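Local coordinates for Poly(A) RNA polymerase protein 2 (Saccharomyces cerevisiae, PDB 3NYB), which serves as the poly(A) polymerase subunit of the TRAMP RNA surveillance complex, probably adding adenosines to the 3' ends of RNAs, at residues A[192-197]-A[241-246]; A[265-268]-A[274-277]. The protein carries 1 engineered substitution. All blocks are in the same frame, centred on the assembly; numbering follows the deposited sequence.

Along the chain, helix 186-198 comes first, and strand 243-247 returns to it as the second half of a two-stranded antiparallel hairpin with 234-238; contact 1 (192-197 with 241-246) closes this loop of 43 residues, which includes helix 214-228. Contact 2 (265-268 with 274-277) opens after contact 1 has closed and ties off five residues ahead of helix 282-304. The two lie in series, neither nested nor crossed, with centres about 13 Å apart. Both build on the same helix and hairpin: in contact 2, Pro-268 and Ile-275 pack on Phe-187 and Gln-266 bonds by its backbone to Leu-236. They also touch, Phe-246 CZ lying 3.8 Å from Gln-266 NE2 and Leu-192 CD2 4.2 Å from Ile-265 CD1.

Contact 1: residues A[192-197]-A[241-246]; sequences LVFSFL and GYPVYF
Pro-243 lies against Phe-194 and Ser-195 where the first residues of a beta-hairpin strand (243-247, paired with 234-238) cross helix 186-198. The local axes run nearly perpendicular, at 95°, with a closest approach of 8.3 Å, so the strand meets the helix at a short run of residues. Ser-195 and Pro-243 mark the crossing, their CA atoms 5.2 Å apart.

The proline CB, directed at the helix, packs 3.9 Å from Ser-195 CA. Farther round the ring, CD lies 3.9 Å from Phe-194 CZ and about equally near CE2, meeting the aromatic ring obliquely; the two side chains cross at about a right angle. Phe-194 reaches the proline because CG stands anti to the backbone N (chi1 169°), and the same ring stacks on Trp-153 and meets His-198. No hydrogen bond joins the two segments; the contact is packing, and all four touching residues are buried. Tyr-225 of helix 214-228 packs on Ser-195, while Cys-49 of the Protein AIR2 chain packs on Tyr-245, bringing the zinc-knuckle partner to this hairpin. Beyond the proline, the Tyr-245 ring reaches the helix with CE1, 3.7 Å from Ser-195 OG.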
ATOM      1  N   LEU A 192      -3.374  -0.015  -6.095  1.00 39.70           N
ATOM      2  CA  LEU A 192      -3.911   1.335  -5.924  1.00 38.33           C
ATOM      3  C   LEU A 192      -2.854   2.407  -6.105  1.00 41.48           C
ATOM      4  O   LEU A 192      -3.056   3.379  -6.827  1.00 45.62           O
ATOM      5  CB  LEU A 192      -4.540   1.497  -4.545  1.00 36.55           C
ATOM      6  CG  LEU A 192      -5.734   0.620  -4.199  1.00 36.33           C
ATOM      7  CD1 LEU A 192      -6.114   0.853  -2.744  1.00 30.36           C
ATOM      8  CD2 LEU A 192      -6.908   0.883  -5.128  1.00 29.58           C
ATOM      9  N   VAL A 193      -1.728   2.231  -5.430  1.00 40.61           N
ATOM     10  CA  VAL A 193      -0.640   3.183  -5.525  1.00 31.08           C
ATOM     11  C   VAL A 193      -0.135   3.224  -6.955  1.00 39.94           C
ATOM     12  O   VAL A 193      -0.002   4.289  -7.547  1.00 44.78           O
ATOM     13  CB  VAL A 193       0.503   2.795  -4.588  1.00 24.01           C
ATOM     14  CG1 VAL A 193       1.609   3.836  -4.617  1.00 27.96           C
ATOM     15  CG2 VAL A 193      -0.022   2.646  -3.195  1.00 19.75           C
ATOM     16  N   PHE A 194       0.138   2.051  -7.511  1.00 36.25           N
ATOM     17  CA  PHE A 194       0.675   1.964  -8.857  1.00 31.72           C
ATOM     18  C   PHE A 194      -0.219   2.708  -9.842  1.00 43.89           C
ATOM     19  O   PHE A 194       0.246   3.568 -10.590  1.00 47.27           O
ATOM     20  CB  PHE A 194       0.828   0.508  -9.277  1.00 31.95           C
ATOM     21  CG  PHE A 194       1.126   0.327 -10.738  1.00 46.25           C
ATOM     22  CD1 PHE A 194       2.229   0.938 -11.313  1.00 60.07           C
ATOM     23  CD2 PHE A 194       0.308  -0.462 -11.534  1.00 46.38           C
ATOM     24  CE1 PHE A 194       2.506   0.772 -12.654  1.00 60.53           C
ATOM     25  CE2 PHE A 194       0.578  -0.635 -12.867  1.00 54.65           C
ATOM     26  CZ  PHE A 194       1.679  -0.018 -13.431  1.00 61.00           C
ATOM     27  N   SER A 195      -1.505   2.372  -9.832  1.00 37.15           N
ATOM     28  CA  SER A 195      -2.462   3.026 -10.696  1.00 46.90           C
ATOM     29  C   SER A 195      -2.356   4.537 -10.530  1.00 57.57           C
ATOM     30  O   SER A 195      -2.043   5.261 -11.484  1.00 57.77           O
ATOM     31  CB  SER A 195      -3.873   2.559 -10.363  1.00 55.69           C
ATOM     32  OG  SER A 195      -4.830   3.505 -10.800  1.00 69.62           O
ATOM     33  N   PHE A 196      -2.608   5.004  -9.310  1.00 47.43           N
ATOM     34  CA  PHE A 196      -2.534   6.425  -8.991  1.00 43.88           C
ATOM     35  C   PHE A 196      -1.293   7.103  -9.577  1.00 50.16           C
ATOM     36  O   PHE A 196      -1.398   8.091 -10.305  1.00 68.90           O
ATOM     37  CB  PHE A 196      -2.608   6.615  -7.479  1.00 40.20           C
ATOM     38  CG  PHE A 196      -2.031   7.914  -6.992  1.00 39.91           C
ATOM     39  CD1 PHE A 196      -2.765   9.088  -7.065  1.00 37.21           C
ATOM     40  CD2 PHE A 196      -0.761   7.954  -6.423  1.00 29.11           C
ATOM     41  CE1 PHE A 196      -2.237  10.283  -6.595  1.00 34.90           C
ATOM     42  CE2 PHE A 196      -0.233   9.143  -5.951  1.00 24.95           C
ATOM     43  CZ  PHE A 196      -0.972  10.313  -6.040  1.00 26.46           C
ATOM     44  N   LEU A 197      -0.122   6.569  -9.270  1.00 38.53           N
ATOM     45  CA  LEU A 197       1.125   7.111  -9.804  1.00 39.36           C
ATOM     46  C   LEU A 197       1.091   7.226 -11.323  1.00 50.75           C
ATOM     47  O   LEU A 197       1.365   8.286 -11.878  1.00 68.42           O
ATOM     48  CB  LEU A 197       2.315   6.239  -9.371  1.00 40.01           C
ATOM     49  CG  LEU A 197       3.266   6.713  -8.259  1.00 39.53           C
ATOM     50  CD1 LEU A 197       2.547   7.368  -7.095  1.00 42.80           C
ATOM     51  CD2 LEU A 197       4.158   5.572  -7.766  1.00 37.31           C
ATOM     52  N   GLY A 241      -0.020  -3.653 -19.665  1.00117.02           N
ATOM     53  CA  GLY A 241       0.865  -3.036 -18.692  1.00118.62           C
ATOM     54  C   GLY A 241       0.517  -1.587 -18.414  1.00119.52           C
ATOM     55  O   GLY A 241       1.336  -0.825 -17.903  1.00117.72           O
ATOM     56  N   TYR A 242      -0.707  -1.208 -18.764  1.00117.74           N
ATOM     57  CA  TYR A 242      -1.195   0.142 -18.522  1.00108.88           C
ATOM     58  C   TYR A 242      -2.363   0.117 -17.544  1.00 93.25           C
ATOM     59  O   TYR A 242      -3.387  -0.504 -17.818  1.00 97.53           O
ATOM     60  CB  TYR A 242      -1.644   0.792 -19.833  1.00120.52           C
ATOM     61  CG  TYR A 242      -0.540   1.462 -20.623  1.00131.42           C
ATOM     62  CD1 TYR A 242       0.005   2.668 -20.202  1.00140.05           C
ATOM     63  CD2 TYR A 242      -0.063   0.903 -21.801  1.00132.93           C
ATOM     64  CE1 TYR A 242       1.007   3.292 -20.924  1.00146.06           C
ATOM     65  CE2 TYR A 242       0.938   1.519 -22.531  1.00138.34           C
ATOM     66  CZ  TYR A 242       1.470   2.714 -22.088  1.00145.47           C
ATOM     67  OH  TYR A 242       2.466   3.335 -22.809  1.00147.50           O
ATOM     68  N   PRO A 243      -2.208   0.781 -16.390  1.00 81.50           N
ATOM     69  CA  PRO A 243      -3.299   0.935 -15.424  1.00 77.59           C
ATOM     70  C   PRO A 243      -4.540   1.533 -16.080  1.00 75.24           C
ATOM     71  O   PRO A 243      -4.432   2.450 -16.896  1.00 71.31           O
ATOM     72  CB  PRO A 243      -2.712   1.912 -14.392  1.00 73.43           C
ATOM     73  CG  PRO A 243      -1.498   2.501 -15.062  1.00 66.25           C
ATOM     74  CD  PRO A 243      -0.968   1.381 -15.879  1.00 72.07           C
ATOM     75  N   VAL A 244      -5.708   1.021 -15.711  1.00 73.85           N
ATOM     76  CA  VAL A 244      -6.943   1.321 -16.421  1.00 63.49           C
ATOM     77  C   VAL A 244      -8.143   1.321 -15.484  1.00 62.87           C
ATOM     78  O   VAL A 244      -8.220   0.501 -14.573  1.00 65.24           O
ATOM     79  CB  VAL A 244      -7.185   0.262 -17.518  1.00 53.72           C
ATOM     80  CG1 VAL A 244      -8.668  -0.029 -17.685  1.00 54.63           C
ATOM     81  CG2 VAL A 244      -6.552   0.693 -18.820  1.00 48.34           C
ATOM     82  N   TYR A 245      -9.075   2.244 -15.696  1.00 56.00           N
ATOM     83  CA  TYR A 245     -10.381   2.143 -15.056  1.00 56.65           C
ATOM     84  C   TYR A 245     -11.389   1.607 -16.063  1.00 63.12           C
ATOM     85  O   TYR A 245     -11.321   1.923 -17.249  1.00 73.00           O
ATOM     86  CB  TYR A 245     -10.896   3.500 -14.572  1.00 59.40           C
ATOM     87  CG  TYR A 245     -10.017   4.255 -13.607  1.00 60.36           C
ATOM     88  CD1 TYR A 245      -9.094   3.603 -12.803  1.00 63.66           C
ATOM     89  CD2 TYR A 245     -10.145   5.631 -13.474  1.00 63.31           C
ATOM     90  CE1 TYR A 245      -8.296   4.310 -11.913  1.00 62.82           C
ATOM     91  CE2 TYR A 245      -9.360   6.342 -12.587  1.00 75.64           C
ATOM     92  CZ  TYR A 245      -8.434   5.680 -11.809  1.00 68.17           C
ATOM     93  OH  TYR A 245      -7.655   6.398 -10.931  1.00 66.32           O
ATOM     94  N   PHE A 246     -12.328   0.799 -15.593  1.00 62.85           N
ATOM     95  CA  PHE A 246     -13.504   0.491 -16.396  1.00 65.53           C
ATOM     96  C   PHE A 246     -14.746   0.417 -15.522  1.00 68.05           C
ATOM     97  O   PHE A 246     -14.655   0.063 -14.353  1.00 69.75           O
ATOM     98  CB  PHE A 246     -13.316  -0.777 -17.246  1.00 68.91           C
ATOM     99  CG  PHE A 246     -12.927  -2.003 -16.467  1.00 68.49           C
ATOM    100  CD1 PHE A 246     -13.893  -2.855 -15.962  1.00 63.47           C
ATOM    101  CD2 PHE A 246     -11.592  -2.328 -16.284  1.00 67.29           C
ATOM    102  CE1 PHE A 246     -13.535  -3.995 -15.262  1.00 67.83           C
ATOM    103  CE2 PHE A 246     -11.230  -3.464 -15.587  1.00 58.68           C
ATOM    104  CZ  PHE A 246     -12.202  -4.298 -15.074  1.00 60.09           C
TER

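Contact 2: residues A[265-268]-A[274-277]; sequences IQDP and NISR
Ile-265 carries CG2 anti to its own backbone N and CG1 beside that N (chi1 -68°), and Asp-267 likewise holds CG anti to its backbone N; both side chains are met by Ile-275, whose two branches go to different partners. CD1 of Ile-275 packs on CG2 of Ile-265, the two side chains crossing at a slant. The other branch, Ile-275 CG2, lies 3.5 Å from Asp-267 CG, and these side chains meet at roughly a right angle. Pro-268 CD makes a looser contact with Ile-275 CG1 at 4.3 Å.

The Asp-267 carboxylate is held by its own loop: OD2 bonds to Asn-273 ND2 and OD1 to Gly-269 N. Ile-275 N donates to Ile-265 O at 3.0 Å and 139°, although the place of that oxygen is less sure. In the reverse direction, Ile-265 N makes a weak bond to Ser-276 OG at 3.0 Å, bent to 121°.

Phe-187 of helix 186-198 packs on both Pro-268 and Ile-275, placing this loop over that helix. Gln-266 and Asn-274 form an antiparallel, non-hydrogen-bonded pair with CA atoms 4.6 Å apart and diverging side chains; Asp-267 and Asn-273 are joined by backbone hydrogen bonding. The arrangement is a short, weakly bonded beta-hairpin, whose 266-267 strand also bonds by its backbone to Leu-236 of strand 234-238, leaving through a type I beta turn from Asn-274 to Arg-277.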
ATOM      1  N   ILE A 265     -10.889  -4.915  -8.228  1.00 42.32           N
ATOM      2  CA  ILE A 265      -9.637  -4.901  -8.956  1.00 39.91           C
ATOM      3  C   ILE A 265      -9.526  -6.221  -9.702  1.00 47.44           C
ATOM      4  O   ILE A 265      -9.687  -7.291  -9.111  1.00 48.60           O
ATOM      5  CB  ILE A 265      -8.438  -4.722  -8.004  1.00 35.53           C
ATOM      6  CG1 ILE A 265      -8.452  -3.333  -7.388  1.00 39.68           C
ATOM      7  CG2 ILE A 265      -7.135  -4.925  -8.738  1.00 40.02           C
ATOM      8  CD1 ILE A 265      -7.447  -3.164  -6.278  1.00 39.69           C
ATOM      9  N   GLN A 266      -9.267  -6.135 -11.004  1.00 47.00           N
ATOM     10  CA  GLN A 266      -9.241  -7.310 -11.865  1.00 54.88           C
ATOM     11  C   GLN A 266      -8.105  -8.264 -11.520  1.00 54.52           C
ATOM     12  O   GLN A 266      -6.931  -7.879 -11.533  1.00 55.60           O
ATOM     13  CB  GLN A 266      -9.143  -6.885 -13.329  1.00 60.19           C
ATOM     14  CG  GLN A 266      -9.500  -7.978 -14.310  1.00 65.81           C
ATOM     15  CD  GLN A 266      -9.879  -7.430 -15.665  1.00 63.87           C
ATOM     16  OE1 GLN A 266      -9.100  -6.708 -16.295  1.00 67.97           O
ATOM     17  NE2 GLN A 266     -11.083  -7.769 -16.126  1.00 51.73           N
ATOM     18  N   ASP A 267      -8.461  -9.510 -11.216  1.00 58.26           N
ATOM     19  CA  ASP A 267      -7.475 -10.532 -10.877  1.00 62.21           C
ATOM     20  C   ASP A 267      -6.559 -10.790 -12.068  1.00 68.76           C
ATOM     21  O   ASP A 267      -7.027 -11.183 -13.133  1.00 80.51           O
ATOM     22  CB  ASP A 267      -8.176 -11.825 -10.455  1.00 63.68           C
ATOM     23  CG  ASP A 267      -7.234 -12.818  -9.805  1.00 68.86           C
ATOM     24  OD1 ASP A 267      -6.001 -12.615  -9.892  1.00 71.48           O
ATOM     25  OD2 ASP A 267      -7.728 -13.803  -9.206  1.00 66.59           O
ATOM     26  N   PRO A 268      -5.247 -10.566 -11.893  1.00 60.19           N
ATOM     27  CA  PRO A 268      -4.292 -10.695 -13.000  1.00 53.89           C
ATOM     28  C   PRO A 268      -4.218 -12.093 -13.590  1.00 65.55           C
ATOM     29  O   PRO A 268      -3.776 -12.239 -14.722  1.00 68.89           O
ATOM     30  CB  PRO A 268      -2.951 -10.362 -12.346  1.00 43.77           C
ATOM     31  CG  PRO A 268      -3.285  -9.550 -11.184  1.00 46.96           C
ATOM     32  CD  PRO A 268      -4.591 -10.080 -10.670  1.00 55.08           C
ATOM     33  N   ASN A 274     -12.544 -10.239  -9.221  1.00 58.90           N
ATOM     34  CA  ASN A 274     -11.671  -9.283  -8.547  1.00 65.28           C
ATOM     35  C   ASN A 274     -11.027  -9.880  -7.304  1.00 58.32           C
ATOM     36  O   ASN A 274     -11.654 -10.627  -6.553  1.00 56.62           O
ATOM     37  CB  ASN A 274     -12.379  -7.945  -8.260  1.00 69.51           C
ATOM     38  CG  ASN A 274     -13.147  -7.934  -6.953  1.00 74.26           C
ATOM     39  OD1 ASN A 274     -13.187  -8.918  -6.224  1.00 88.71           O
ATOM     40  ND2 ASN A 274     -13.767  -6.801  -6.652  1.00 59.78           N
ATOM     41  N   ILE A 275      -9.754  -9.579  -7.110  1.00 49.34           N
ATOM     42  CA  ILE A 275      -9.056 -10.103  -5.950  1.00 55.60           C
ATOM     43  C   ILE A 275      -9.395  -9.310  -4.689  1.00 41.61           C
ATOM     44  O   ILE A 275      -8.975  -9.678  -3.595  1.00 55.33           O
ATOM     45  CB  ILE A 275      -7.530 -10.153  -6.176  1.00 64.28           C
ATOM     46  CG1 ILE A 275      -7.132  -9.222  -7.319  1.00 62.57           C
ATOM     47  CG2 ILE A 275      -7.098 -11.555  -6.544  1.00 67.93           C
ATOM     48  CD1 ILE A 275      -7.471  -7.781  -7.089  1.00 58.63           C
ATOM     49  N   SER A 276     -10.175  -8.240  -4.847  1.00 35.63           N
ATOM     50  CA  SER A 276     -10.505  -7.348  -3.733  1.00 45.55           C
ATOM     51  C   SER A 276     -11.891  -7.629  -3.166  1.00 56.10           C
ATOM     52  O   SER A 276     -12.389  -6.880  -2.319  1.00 47.79           O
ATOM     53  CB  SER A 276     -10.451  -5.885  -4.176  1.00 52.67           C
ATOM     54  OG  SER A 276      -9.966  -5.760  -5.497  1.00 61.05           O
ATOM     55  N   ARG A 277     -12.516  -8.695  -3.647  1.00 62.96           N
ATOM     56  CA  ARG A 277     -13.852  -9.061  -3.202  1.00 67.12           C
ATOM     57  C   ARG A 277     -13.875  -9.239  -1.692  1.00 62.97           C
ATOM     58  O   ARG A 277     -14.830  -8.843  -1.025  1.00 63.95           O
ATOM     59  CB  ARG A 277     -14.311 -10.346  -3.896  1.00 82.06           C
ATOM     60  CG  ARG A 277     -15.589 -10.939  -3.329  1.00 92.99           C
ATOM     61  CD  ARG A 277     -16.794 -10.106  -3.699  1.00 98.53           C
ATOM     62  NE  ARG A 277     -17.130 -10.251  -5.110  1.00109.74           N
ATOM     63  CZ  ARG A 277     -18.071 -11.066  -5.573  1.00114.70           C
ATOM     64  NH1 ARG A 277     -18.780 -11.807  -4.730  1.00107.87           N
ATOM     65  NH2 ARG A 277     -18.307 -11.134  -6.878  1.00118.45           N
TER